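Local coordinates for glycinin A3B4 subunit (Glycine max, PDB 2D5F), which serves as an 11S globulin storage protein of soybean seeds, a two-cupin precursor subunit that assembles into larger oligomers, at residues G120-P126 / L331-A336; Y65-I69 / F365-A369; S110-H116 / V246-W251. All coordinates share one frame; numbering follows the deposited sequence.

Interaction 1. Residues G120-P126 / L331-A336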
ATOM      1  N   GLY B 120       5.361  28.107 -17.237  1.00 24.47           N
ATOM      2  CA  GLY B 120       5.655  27.844 -15.840  1.00 23.38           C
ATOM      3  C   GLY B 120       4.983  26.565 -15.374  1.00 23.11           C
ATOM      4  O   GLY B 120       5.266  26.062 -14.284  1.00 27.78           O
ATOM      5  N   ASP B 121       4.085  26.040 -16.202  1.00 19.37           N
ATOM      6  CA  ASP B 121       3.367  24.808 -15.887  1.00 24.13           C
ATOM      7  C   ASP B 121       4.125  23.572 -16.344  1.00 22.33           C
ATOM      8  O   ASP B 121       4.851  23.597 -17.334  1.00 19.50           O
ATOM      9  CB  ASP B 121       1.993  24.773 -16.569  1.00 22.72           C
ATOM     10  CG  ASP B 121       0.964  25.650 -15.884  1.00 32.67           C
ATOM     11  OD1 ASP B 121      -0.148  25.762 -16.439  1.00 33.91           O
ATOM     12  OD2 ASP B 121       1.249  26.216 -14.807  1.00 35.58           O
ATOM     13  N   VAL B 122       3.941  22.490 -15.602  1.00 21.32           N
ATOM     14  CA  VAL B 122       4.545  21.213 -15.932  1.00 19.36           C
ATOM     15  C   VAL B 122       3.380  20.327 -16.336  1.00 23.61           C
ATOM     16  O   VAL B 122       2.318  20.369 -15.707  1.00 25.14           O
ATOM     17  CB  VAL B 122       5.256  20.585 -14.721  1.00 24.84           C
ATOM     18  CG1 VAL B 122       5.575  19.111 -15.002  1.00 25.20           C
ATOM     19  CG2 VAL B 122       6.537  21.346 -14.428  1.00 18.94           C
ATOM     20  N   LEU B 123       3.570  19.552 -17.397  1.00 21.45           N
ATOM     21  CA  LEU B 123       2.538  18.640 -17.878  1.00 25.29           C
ATOM     22  C   LEU B 123       3.144  17.246 -17.815  1.00 23.47           C
ATOM     23  O   LEU B 123       4.354  17.083 -17.984  1.00 25.81           O
ATOM     24  CB  LEU B 123       2.161  18.960 -19.335  1.00 28.63           C
ATOM     25  CG  LEU B 123       1.928  20.420 -19.750  1.00 30.22           C
ATOM     26  CD1 LEU B 123       1.682  20.485 -21.255  1.00 31.14           C
ATOM     27  CD2 LEU B 123       0.747  20.999 -18.994  1.00 30.83           C
ATOM     28  N   VAL B 124       2.311  16.242 -17.577  1.00 20.64           N
ATOM     29  CA  VAL B 124       2.793  14.868 -17.509  1.00 15.49           C
ATOM     30  C   VAL B 124       2.008  14.009 -18.486  1.00 14.04           C
ATOM     31  O   VAL B 124       0.778  14.013 -18.459  1.00 18.28           O
ATOM     32  CB  VAL B 124       2.615  14.287 -16.083  1.00 25.40           C
ATOM     33  CG1 VAL B 124       3.133  12.864 -16.028  1.00 22.46           C
ATOM     34  CG2 VAL B 124       3.338  15.165 -15.070  1.00 25.09           C
ATOM     35  N   ILE B 125       2.709  13.283 -19.354  1.00 14.31           N
ATOM     36  CA  ILE B 125       2.047  12.404 -20.319  1.00 15.11           C
ATOM     37  C   ILE B 125       2.218  10.949 -19.873  1.00 16.50           C
ATOM     38  O   ILE B 125       3.340  10.463 -19.770  1.00 18.90           O
ATOM     39  CB  ILE B 125       2.661  12.505 -21.729  1.00 14.28           C
ATOM     40  CG1 ILE B 125       2.829  13.972 -22.154  1.00 22.54           C
ATOM     41  CG2 ILE B 125       1.781  11.745 -22.717  1.00 15.72           C
ATOM     42  CD1 ILE B 125       1.545  14.771 -22.169  1.00 17.56           C
ATOM     43  N   PRO B 126       1.110  10.239 -19.595  1.00 20.01           N
ATOM     44  CA  PRO B 126       1.211   8.838 -19.166  1.00 15.76           C
ATOM     45  C   PRO B 126       1.652   7.930 -20.317  1.00 22.39           C
ATOM     46  O   PRO B 126       1.384   8.219 -21.486  1.00 19.66           O
ATOM     47  CB  PRO B 126      -0.210   8.500 -18.718  1.00 14.42           C
ATOM     48  CG  PRO B 126      -0.797   9.829 -18.339  1.00 18.98           C
ATOM     49  CD  PRO B 126      -0.267  10.737 -19.429  1.00 18.73           C
ATOM     50  N   LEU B 331      -2.993  15.968 -14.386  1.00 18.33           N
ATOM     51  CA  LEU B 331      -1.742  15.820 -15.106  1.00 16.79           C
ATOM     52  C   LEU B 331      -0.998  17.101 -15.433  1.00 23.33           C
ATOM     53  O   LEU B 331      -0.228  17.159 -16.400  1.00 25.82           O
ATOM     54  CB  LEU B 331      -1.987  15.020 -16.386  1.00 20.22           C
ATOM     55  CG  LEU B 331      -2.306  13.540 -16.158  1.00 23.45           C
ATOM     56  CD1 LEU B 331      -2.699  12.884 -17.471  1.00 23.10           C
ATOM     57  CD2 LEU B 331      -1.092  12.852 -15.559  1.00 22.69           C
ATOM     58  N   HIS B 332      -1.214  18.128 -14.625  1.00 25.07           N
ATOM     59  CA  HIS B 332      -0.522  19.385 -14.838  1.00 27.52           C
ATOM     60  C   HIS B 332      -0.522  20.195 -13.552  1.00 31.29           C
ATOM     61  O   HIS B 332      -1.464  20.133 -12.757  1.00 28.72           O
ATOM     62  CB  HIS B 332      -1.166  20.149 -16.005  1.00 42.02           C
ATOM     63  CG  HIS B 332      -1.925  21.370 -15.597  1.00 39.99           C
ATOM     64  ND1 HIS B 332      -1.539  22.639 -15.970  1.00 42.61           N
ATOM     65  CD2 HIS B 332      -3.038  21.519 -14.842  1.00 46.13           C
ATOM     66  CE1 HIS B 332      -2.381  23.519 -15.460  1.00 44.76           C
ATOM     67  NE2 HIS B 332      -3.299  22.867 -14.771  1.00 49.95           N
ATOM     68  N   GLU B 333       0.558  20.937 -13.344  1.00 29.08           N
ATOM     69  CA  GLU B 333       0.723  21.741 -12.148  1.00 27.20           C
ATOM     70  C   GLU B 333       1.701  22.871 -12.448  1.00 27.42           C
ATOM     71  O   GLU B 333       2.675  22.672 -13.174  1.00 24.83           O
ATOM     72  CB  GLU B 333       1.305  20.867 -11.030  1.00 23.29           C
ATOM     73  CG  GLU B 333       1.234  21.470  -9.641  1.00 32.57           C
ATOM     74  CD  GLU B 333      -0.184  21.482  -9.100  1.00 42.28           C
ATOM     75  OE1 GLU B 333      -0.848  20.427  -9.179  1.00 51.42           O
ATOM     76  OE2 GLU B 333      -0.634  22.534  -8.599  1.00 53.27           O
ATOM     77  N   ASN B 334       1.450  24.056 -11.900  1.00 21.70           N
ATOM     78  CA  ASN B 334       2.386  25.146 -12.115  1.00 23.44           C
ATOM     79  C   ASN B 334       3.577  24.859 -11.216  1.00 20.71           C
ATOM     80  O   ASN B 334       3.403  24.397 -10.090  1.00 22.71           O
ATOM     81  CB  ASN B 334       1.805  26.495 -11.707  1.00 23.08           C
ATOM     82  CG  ASN B 334       2.812  27.618 -11.874  1.00 26.27           C
ATOM     83  OD1 ASN B 334       3.005  28.136 -12.980  1.00 31.18           O
ATOM     84  ND2 ASN B 334       3.489  27.977 -10.785  1.00 19.91           N
ATOM     85  N   ILE B 335       4.786  25.113 -11.704  1.00 21.55           N
ATOM     86  CA  ILE B 335       5.968  24.874 -10.879  1.00 23.45           C
ATOM     87  C   ILE B 335       6.827  26.125 -10.710  1.00 19.25           C
ATOM     88  O   ILE B 335       7.536  26.260  -9.716  1.00 22.66           O
ATOM     89  CB  ILE B 335       6.872  23.760 -11.475  1.00 20.56           C
ATOM     90  CG1 ILE B 335       7.955  23.364 -10.463  1.00 19.46           C
ATOM     91  CG2 ILE B 335       7.541  24.256 -12.759  1.00 24.12           C
ATOM     92  CD1 ILE B 335       8.889  22.255 -10.945  1.00 23.20           C
ATOM     93  N   ALA B 336       6.746  27.041 -11.672  1.00 22.32           N
ATOM     94  CA  ALA B 336       7.574  28.242 -11.661  1.00 23.02           C
ATOM     95  C   ALA B 336       7.096  29.498 -10.940  1.00 26.17           C
ATOM     96  O   ALA B 336       7.918  30.365 -10.648  1.00 27.07           O
ATOM     97  CB  ALA B 336       7.962  28.597 -13.093  1.00 20.48           C
TER
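Gly120 O is gripped by two backbone amides of the other segment: Ile335 N comes in at 2.8 Å and nearly straight, while Ala336 N lies 3.2 Å from the same Gly120 O, in the carbonyl plane and on a lone pair. Beyond this fork the strands 121-125 and 332-334 run antiparallel, 164° between their directions. Val122 and Glu333 form the hydrogen-bonded pair, Val122 N giving to Glu333 O at 2.7 Å and Glu333 N returning to Val122 O, and Val124 N continues the ladder to Leu331 O. His332 CA also lends a CH...O contact to Val122 O.

Asp121, Leu123, His332 and Asn334 lie on one face. The Asp121 carboxylate stands 80° from the His332 ring plane and sets OD1 at the ring edge, 3.3 Å from His332 CE1; the same OD1 accepts from Asn118 N, which helps fix its rotation. Leu123 CD2 touches His332 CB at 3.6 Å. On the other face Val122 CG2, turned anti to the carbonyl carbon of its own residue, meets Ile335 CG2 at 3.5 Å, and at the far end Pro126 CG and Leu331 CD1 meet tip to tip. Ala336 CB packs 3.7 Å from Gly120 CA. Glu333, by contrast, turns its carboxylate to Lys330 and Arg340.

Strand 332-334 thus adds an outer strand, within this chain, to the antiparallel sheet of the N-terminal cupin, although it comes some 200 residues later, shortly before the strands of the C-terminal cupin sheet. Strand 67-73 flanks 121-125 on its other side, strand 75-80 packs on Pro126 and Leu331, and helix 362-365 rests against Val124 and Pro126.

Interaction 2. Residues Y65-I69 / F365-A369; sequences YPQMI and FGLSA
Pro66 and Met68 face Phe365 and Leu367 across two segments that come together without strand pairing: the CA atoms of Pro66 and Phe365 are 6.1 Å apart, and those of Met68 and Leu367 7.5 Å. Each segment leads into a strand of a different cupin beta-barrel, 67-73 in the N-terminal one and 368-374 in the C-terminal one, so the contact belongs to the seam between the two barrels of this bicupin chain. Gly366, the first residue after the helix to leave helical angles, has a positive phi of 59° and turns the chain into the extended course of Leu367 and Ser368.

The side chains that meet are apolar. Pro66 lays the CB-CG side of its ring against the root of Phe365: CG lies 3.7 Å from Phe365 CB and also touches Phe365 O, and the two side chains pass at a slant. The Phe365 ring itself continues to Val124 on strand 121-125. Leu367 points its CD1 into the angle between Pro66 and Met68, 4.2 Å from Pro66 CG and 4.1 Å from Met68 CB, and so bridges both residues.

Met68 reaches across to the other barrel. Val122 and Phe444 pack on its side chain, one from each barrel, and Ser368 OG, nearby, is held by His447 O. With CG anti to the backbone N (chi1 177°) and chi2 also extended, the methionine runs straight out from strand 67-73 and brings SD to the start of strand 368-374, 3.8 Å from Ala369 CB and 3.7 Å from Ser368 O. The bend at chi3 (-96°) then swings the methyl toward Ser368, with Met68 CE 4.1 Å from Ser368 CA.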
ATOM      1  N   TYR B  65       6.514   5.451 -22.592  1.00 16.39           N
ATOM      2  CA  TYR B  65       7.179   5.866 -21.358  1.00 17.96           C
ATOM      3  C   TYR B  65       6.586   7.207 -20.973  1.00 13.11           C
ATOM      4  O   TYR B  65       5.967   7.871 -21.793  1.00 17.17           O
ATOM      5  CB  TYR B  65       8.700   5.996 -21.553  1.00 15.88           C
ATOM      6  CG  TYR B  65       9.097   6.620 -22.876  1.00 21.00           C
ATOM      7  CD1 TYR B  65       9.450   5.821 -23.968  1.00 17.15           C
ATOM      8  CD2 TYR B  65       9.076   8.005 -23.050  1.00 16.97           C
ATOM      9  CE1 TYR B  65       9.770   6.384 -25.204  1.00 16.40           C
ATOM     10  CE2 TYR B  65       9.390   8.579 -24.280  1.00 17.48           C
ATOM     11  CZ  TYR B  65       9.735   7.762 -25.354  1.00 15.63           C
ATOM     12  OH  TYR B  65      10.024   8.328 -26.579  1.00 22.97           O
ATOM     13  N   PRO B  66       6.731   7.612 -19.710  1.00 17.10           N
ATOM     14  CA  PRO B  66       6.140   8.911 -19.399  1.00 20.31           C
ATOM     15  C   PRO B  66       7.006  10.074 -19.861  1.00 20.46           C
ATOM     16  O   PRO B  66       8.198   9.913 -20.126  1.00 12.95           O
ATOM     17  CB  PRO B  66       5.961   8.862 -17.883  1.00 21.82           C
ATOM     18  CG  PRO B  66       7.022   7.947 -17.425  1.00 22.83           C
ATOM     19  CD  PRO B  66       7.090   6.874 -18.486  1.00 23.25           C
ATOM     20  N   GLN B  67       6.374  11.235 -20.006  1.00 22.69           N
ATOM     21  CA  GLN B  67       7.072  12.452 -20.394  1.00 21.62           C
ATOM     22  C   GLN B  67       6.690  13.499 -19.362  1.00 16.57           C
ATOM     23  O   GLN B  67       5.545  13.541 -18.905  1.00 18.82           O
ATOM     24  CB  GLN B  67       6.614  12.967 -21.764  1.00 18.72           C
ATOM     25  CG  GLN B  67       6.942  12.094 -22.957  1.00 26.82           C
ATOM     26  CD  GLN B  67       6.428  12.695 -24.259  1.00 23.76           C
ATOM     27  OE1 GLN B  67       6.803  13.807 -24.632  1.00 25.27           O
ATOM     28  NE2 GLN B  67       5.562  11.961 -24.950  1.00 24.61           N
ATOM     29  N   MET B  68       7.654  14.319 -18.974  1.00 19.13           N
ATOM     30  CA  MET B  68       7.381  15.410 -18.051  1.00 14.36           C
ATOM     31  C   MET B  68       7.761  16.639 -18.861  1.00 15.88           C
ATOM     32  O   MET B  68       8.903  16.783 -19.278  1.00 17.60           O
ATOM     33  CB  MET B  68       8.232  15.319 -16.797  1.00 17.79           C
ATOM     34  CG  MET B  68       8.005  16.497 -15.869  1.00 24.89           C
ATOM     35  SD  MET B  68       8.747  16.251 -14.266  1.00 23.43           S
ATOM     36  CE  MET B  68       7.336  15.642 -13.378  1.00 26.52           C
ATOM     37  N   ILE B  69       6.789  17.510 -19.097  1.00 18.66           N
ATOM     38  CA  ILE B  69       7.008  18.697 -19.907  1.00 22.60           C
ATOM     39  C   ILE B  69       6.854  19.998 -19.132  1.00 20.99           C
ATOM     40  O   ILE B  69       5.957  20.137 -18.299  1.00 23.76           O
ATOM     41  CB  ILE B  69       6.001  18.730 -21.066  1.00 15.51           C
ATOM     42  CG1 ILE B  69       5.977  17.371 -21.767  1.00 22.95           C
ATOM     43  CG2 ILE B  69       6.365  19.831 -22.056  1.00 22.31           C
ATOM     44  CD1 ILE B  69       4.815  17.204 -22.722  1.00 18.52           C
ATOM     45  N   PHE B 365       4.927   7.050 -12.389  1.00 23.73           N
ATOM     46  CA  PHE B 365       5.821   7.390 -13.495  1.00 20.76           C
ATOM     47  C   PHE B 365       7.290   7.589 -13.133  1.00 24.65           C
ATOM     48  O   PHE B 365       8.129   7.772 -14.017  1.00 22.90           O
ATOM     49  CB  PHE B 365       5.299   8.632 -14.215  1.00 18.35           C
ATOM     50  CG  PHE B 365       3.838   8.557 -14.554  1.00 24.73           C
ATOM     51  CD1 PHE B 365       3.270   7.362 -14.996  1.00 25.85           C
ATOM     52  CD2 PHE B 365       3.028   9.679 -14.432  1.00 29.76           C
ATOM     53  CE1 PHE B 365       1.915   7.288 -15.311  1.00 23.39           C
ATOM     54  CE2 PHE B 365       1.668   9.618 -14.744  1.00 27.78           C
ATOM     55  CZ  PHE B 365       1.110   8.416 -15.185  1.00 26.62           C
ATOM     56  N   GLY B 366       7.600   7.556 -11.841  1.00 19.89           N
ATOM     57  CA  GLY B 366       8.980   7.718 -11.402  1.00 21.15           C
ATOM     58  C   GLY B 366       9.667   9.018 -11.798  1.00 25.36           C
ATOM     59  O   GLY B 366      10.857   9.027 -12.135  1.00 20.12           O
ATOM     60  N   LEU B 367       8.934  10.124 -11.748  1.00 19.71           N
ATOM     61  CA  LEU B 367       9.509  11.413 -12.106  1.00 20.68           C
ATOM     62  C   LEU B 367       9.103  12.537 -11.171  1.00 17.49           C
ATOM     63  O   LEU B 367       8.017  12.531 -10.612  1.00 19.70           O
ATOM     64  CB  LEU B 367       9.103  11.799 -13.526  1.00 23.32           C
ATOM     65  CG  LEU B 367       9.760  11.073 -14.694  1.00 24.53           C
ATOM     66  CD1 LEU B 367       8.993  11.384 -15.961  1.00 22.58           C
ATOM     67  CD2 LEU B 367      11.219  11.510 -14.822  1.00 21.39           C
ATOM     68  N   SER B 368       9.998  13.501 -11.008  1.00 18.49           N
ATOM     69  CA  SER B 368       9.735  14.679 -10.195  1.00 16.44           C
ATOM     70  C   SER B 368      10.590  15.801 -10.760  1.00 14.00           C
ATOM     71  O   SER B 368      11.352  15.597 -11.704  1.00 13.92           O
ATOM     72  CB  SER B 368      10.068  14.429  -8.719  1.00 17.54           C
ATOM     73  OG  SER B 368      11.400  14.014  -8.552  1.00 23.86           O
ATOM     74  N   ALA B 369      10.465  16.991 -10.194  1.00 19.54           N
ATOM     75  CA  ALA B 369      11.245  18.112 -10.689  1.00 22.72           C
ATOM     76  C   ALA B 369      11.343  19.241  -9.688  1.00 19.52           C
ATOM     77  O   ALA B 369      10.648  19.256  -8.675  1.00 16.06           O
ATOM     78  CB  ALA B 369      10.630  18.637 -11.987  1.00 18.30           C
TER

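Interaction 3. Residues S110-H116 / V246-W251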
ATOM      1  N   SER B 110     -18.867  15.662 -28.572  1.00 34.62           N
ATOM      2  CA  SER B 110     -18.528  15.321 -27.202  1.00 32.03           C
ATOM      3  C   SER B 110     -17.107  14.785 -27.248  1.00 34.13           C
ATOM      4  O   SER B 110     -16.686  14.196 -28.247  1.00 31.27           O
ATOM      5  CB  SER B 110     -19.493  14.273 -26.627  1.00 27.47           C
ATOM      6  OG  SER B 110     -19.400  13.038 -27.308  1.00 31.01           O
ATOM      7  N   HIS B 111     -16.360  15.028 -26.180  1.00 28.33           N
ATOM      8  CA  HIS B 111     -14.982  14.570 -26.086  1.00 26.84           C
ATOM      9  C   HIS B 111     -14.572  14.600 -24.621  1.00 23.82           C
ATOM     10  O   HIS B 111     -15.395  14.900 -23.756  1.00 24.36           O
ATOM     11  CB  HIS B 111     -14.059  15.456 -26.943  1.00 23.75           C
ATOM     12  CG  HIS B 111     -14.164  16.924 -26.654  1.00 23.35           C
ATOM     13  ND1 HIS B 111     -13.659  17.497 -25.505  1.00 25.84           N
ATOM     14  CD2 HIS B 111     -14.675  17.940 -27.387  1.00 26.32           C
ATOM     15  CE1 HIS B 111     -13.852  18.804 -25.546  1.00 25.71           C
ATOM     16  NE2 HIS B 111     -14.466  19.100 -26.677  1.00 24.30           N
ATOM     17  N   GLN B 112     -13.317  14.282 -24.333  1.00 19.99           N
ATOM     18  CA  GLN B 112     -12.869  14.286 -22.948  1.00 27.51           C
ATOM     19  C   GLN B 112     -12.402  15.666 -22.509  1.00 23.05           C
ATOM     20  O   GLN B 112     -12.262  16.576 -23.323  1.00 20.88           O
ATOM     21  CB  GLN B 112     -11.774  13.222 -22.726  1.00 18.23           C
ATOM     22  CG  GLN B 112     -12.331  11.805 -22.789  1.00 21.69           C
ATOM     23  CD  GLN B 112     -11.299  10.704 -22.574  1.00 24.64           C
ATOM     24  OE1 GLN B 112     -11.589   9.526 -22.796  1.00 21.49           O
ATOM     25  NE2 GLN B 112     -10.100  11.076 -22.143  1.00 15.01           N
ATOM     26  N   LYS B 113     -12.184  15.813 -21.208  1.00 22.62           N
ATOM     27  CA  LYS B 113     -11.766  17.076 -20.619  1.00 21.66           C
ATOM     28  C   LYS B 113     -10.614  17.782 -21.328  1.00 29.15           C
ATOM     29  O   LYS B 113      -9.639  17.156 -21.744  1.00 27.48           O
ATOM     30  CB  LYS B 113     -11.397  16.857 -19.151  1.00 20.41           C
ATOM     31  CG  LYS B 113     -10.995  18.134 -18.415  1.00 31.94           C
ATOM     32  CD  LYS B 113     -10.638  17.849 -16.964  1.00 38.47           C
ATOM     33  CE  LYS B 113     -10.285  19.132 -16.224  1.00 40.94           C
ATOM     34  NZ  LYS B 113     -10.162  18.892 -14.759  1.00 42.34           N
ATOM     35  N   ILE B 114     -10.743  19.099 -21.464  1.00 28.32           N
ATOM     36  CA  ILE B 114      -9.707  19.912 -22.080  1.00 28.14           C
ATOM     37  C   ILE B 114      -8.983  20.603 -20.940  1.00 28.31           C
ATOM     38  O   ILE B 114      -9.611  21.256 -20.108  1.00 30.49           O
ATOM     39  CB  ILE B 114     -10.295  20.994 -23.023  1.00 31.90           C
ATOM     40  CG1 ILE B 114     -11.042  20.325 -24.179  1.00 37.78           C
ATOM     41  CG2 ILE B 114      -9.181  21.893 -23.555  1.00 30.32           C
ATOM     42  CD1 ILE B 114     -10.198  19.336 -24.969  1.00 31.45           C
ATOM     43  N   ARG B 115      -7.666  20.445 -20.889  1.00 23.58           N
ATOM     44  CA  ARG B 115      -6.886  21.059 -19.830  1.00 24.59           C
ATOM     45  C   ARG B 115      -6.067  22.208 -20.391  1.00 26.78           C
ATOM     46  O   ARG B 115      -5.426  22.078 -21.433  1.00 28.40           O
ATOM     47  CB  ARG B 115      -5.961  20.023 -19.181  1.00 27.78           C
ATOM     48  CG  ARG B 115      -6.682  18.792 -18.613  1.00 29.90           C
ATOM     49  CD  ARG B 115      -6.175  17.523 -19.291  1.00 34.16           C
ATOM     50  NE  ARG B 115      -6.867  16.304 -18.863  1.00 34.35           N
ATOM     51  CZ  ARG B 115      -6.664  15.679 -17.707  1.00 33.55           C
ATOM     52  NH1 ARG B 115      -7.348  14.581 -17.422  1.00 39.50           N
ATOM     53  NH2 ARG B 115      -5.779  16.146 -16.839  1.00 37.29           N
ATOM     54  N   HIS B 116      -6.098  23.338 -19.696  1.00 23.52           N
ATOM     55  CA  HIS B 116      -5.363  24.518 -20.115  1.00 25.62           C
ATOM     56  C   HIS B 116      -4.033  24.609 -19.389  1.00 27.89           C
ATOM     57  O   HIS B 116      -3.918  24.184 -18.241  1.00 28.63           O
ATOM     58  CB  HIS B 116      -6.191  25.770 -19.824  1.00 26.67           C
ATOM     59  CG  HIS B 116      -7.442  25.864 -20.636  1.00 34.13           C
ATOM     60  ND1 HIS B 116      -7.478  26.456 -21.880  1.00 33.06           N
ATOM     61  CD2 HIS B 116      -8.693  25.400 -20.403  1.00 36.66           C
ATOM     62  CE1 HIS B 116      -8.698  26.354 -22.377  1.00 43.14           C
ATOM     63  NE2 HIS B 116      -9.454  25.717 -21.502  1.00 37.86           N
ATOM     64  N   VAL B 246     -13.108  23.916 -29.553  1.00 29.77           N
ATOM     65  CA  VAL B 246     -13.414  22.694 -28.816  1.00 27.53           C
ATOM     66  C   VAL B 246     -14.328  23.089 -27.670  1.00 27.78           C
ATOM     67  O   VAL B 246     -14.437  24.266 -27.341  1.00 28.88           O
ATOM     68  CB  VAL B 246     -12.146  22.026 -28.209  1.00 28.22           C
ATOM     69  CG1 VAL B 246     -11.112  21.764 -29.293  1.00 30.23           C
ATOM     70  CG2 VAL B 246     -11.568  22.909 -27.109  1.00 27.38           C
ATOM     71  N   ILE B 247     -14.982  22.111 -27.061  1.00 24.24           N
ATOM     72  CA  ILE B 247     -15.867  22.399 -25.944  1.00 29.26           C
ATOM     73  C   ILE B 247     -15.017  22.705 -24.718  1.00 34.15           C
ATOM     74  O   ILE B 247     -14.142  21.915 -24.352  1.00 31.49           O
ATOM     75  CB  ILE B 247     -16.774  21.199 -25.635  1.00 29.27           C
ATOM     76  CG1 ILE B 247     -17.536  20.788 -26.899  1.00 30.18           C
ATOM     77  CG2 ILE B 247     -17.756  21.559 -24.534  1.00 27.84           C
ATOM     78  CD1 ILE B 247     -18.268  19.472 -26.769  1.00 29.47           C
ATOM     79  N   SER B 248     -15.257  23.857 -24.096  1.00 27.53           N
ATOM     80  CA  SER B 248     -14.516  24.247 -22.900  1.00 31.77           C
ATOM     81  C   SER B 248     -15.100  25.508 -22.275  1.00 33.91           C
ATOM     82  O   SER B 248     -15.479  26.443 -22.981  1.00 37.21           O
ATOM     83  CB  SER B 248     -13.039  24.476 -23.231  1.00 38.87           C
ATOM     84  OG  SER B 248     -12.282  24.700 -22.051  1.00 39.72           O
ATOM     85  N   PRO B 249     -15.190  25.545 -20.933  1.00 31.95           N
ATOM     86  CA  PRO B 249     -15.734  26.705 -20.217  1.00 35.36           C
ATOM     87  C   PRO B 249     -14.910  27.959 -20.488  1.00 39.43           C
ATOM     88  O   PRO B 249     -15.407  29.078 -20.421  1.00 43.32           O
ATOM     89  CB  PRO B 249     -15.658  26.274 -18.753  1.00 30.47           C
ATOM     90  CG  PRO B 249     -15.816  24.778 -18.834  1.00 33.78           C
ATOM     91  CD  PRO B 249     -14.924  24.434 -20.000  1.00 31.27           C
ATOM     92  N   LYS B 250     -13.638  27.746 -20.797  1.00 46.54           N
ATOM     93  CA  LYS B 250     -12.703  28.825 -21.080  1.00 50.28           C
ATOM     94  C   LYS B 250     -12.080  28.527 -22.438  1.00 55.70           C
ATOM     95  O   LYS B 250     -11.552  27.432 -22.649  1.00 56.53           O
ATOM     96  CB  LYS B 250     -11.626  28.848 -19.991  1.00 53.90           C
ATOM     97  CG  LYS B 250     -10.396  29.686 -20.293  1.00 53.52           C
ATOM     98  CD  LYS B 250      -9.285  29.358 -19.298  1.00 58.63           C
ATOM     99  CE  LYS B 250      -8.007  30.108 -19.618  1.00 57.61           C
ATOM    100  NZ  LYS B 250      -8.221  31.580 -19.568  1.00 66.08           N
ATOM    101  N   TRP B 251     -12.152  29.481 -23.363  1.00 50.72           N
ATOM    102  CA  TRP B 251     -11.576  29.265 -24.685  1.00 54.15           C
ATOM    103  C   TRP B 251     -11.616  30.519 -25.549  1.00 55.01           C
ATOM    104  O   TRP B 251     -10.571  31.069 -25.904  1.00 58.79           O
ATOM    105  CB  TRP B 251     -12.310  28.119 -25.393  1.00 48.63           C
ATOM    106  CG  TRP B 251     -11.585  27.591 -26.594  1.00 50.45           C
ATOM    107  CD1 TRP B 251     -11.806  27.918 -27.901  1.00 49.65           C
ATOM    108  CD2 TRP B 251     -10.502  26.652 -26.595  1.00 52.70           C
ATOM    109  NE1 TRP B 251     -10.929  27.241 -28.717  1.00 51.63           N
ATOM    110  CE2 TRP B 251     -10.118  26.456 -27.941  1.00 52.04           C
ATOM    111  CE3 TRP B 251      -9.819  25.958 -25.586  1.00 50.73           C
ATOM    112  CZ2 TRP B 251      -9.078  25.593 -28.308  1.00 52.56           C
ATOM    113  CZ3 TRP B 251      -8.783  25.098 -25.950  1.00 49.33           C
ATOM    114  CH2 TRP B 251      -8.425  24.924 -27.302  1.00 51.87           C
TER
HETATM  115  O   HOH W   1     -11.538  23.079 -20.044  1.00 31.22           O
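A mixed polar and aromatic contact joins His111, Ile114 and His116 of strand 107-118 of the N-terminal cupin, which pairs with strands 75-80 and 89-92, to the irregular segment 246-251. Ile247 N donates to His111 NE2 at 3.1 Å, in the imidazole plane, while His111 ND1 donates a hydrogen bond to Gln112 O at 2.7 Å. With His111 CG between the backbone N and the carbonyl carbon (chi1 54°), the ring presents both nitrogens to these partners and is fixed in rotation; an alanine here would probably leave Ile247 N without its acceptor and open a gap beside its side chain. Ile114 sets CG1 against Val246 CG2 and CG2 against Trp251 CZ3.

Lys250 CD sits over the centre of the His116 ring in a CH-pi contact, 4.1 Å from the centroid. Trp251 meets that ring rim to rim, planes 58° apart, with His116 CE1 3.4 Å from Trp251 CE3. Ser248 OG donates to Lys250 O, and a water donates to Ile114 O and Ser248 OG.

Two neighbouring subunits adjoin, one through Pro463 against Ile114 and Val246, the other through Tyr344 against Ile247. This is a loop laid along a cupin barrel strand at a subunit interface.

Overall arrangement
From the N terminus, residues 65-69 come first, and interaction 2 returns to them only at 365-369, closing the longest loop and tying the N-terminal barrel to the C-terminal one. Both other contacts are nested within it. Residues 110-116 and 120-126 then follow each other closely; the former pairs with 246-251 in interaction 3, the latter with 331-336 in interaction 1, so these two loops cross. Interactions 1 and 2 share a sheet, strands 67-73 and 121-125 being neighbours, and they touch directly. Interaction 3, centred about 17 Å from interaction 1, reaches it where His116 O approaches His332, and ties strand 107-118 to the loop after strand 237-239, where neighbouring subunits adjoin.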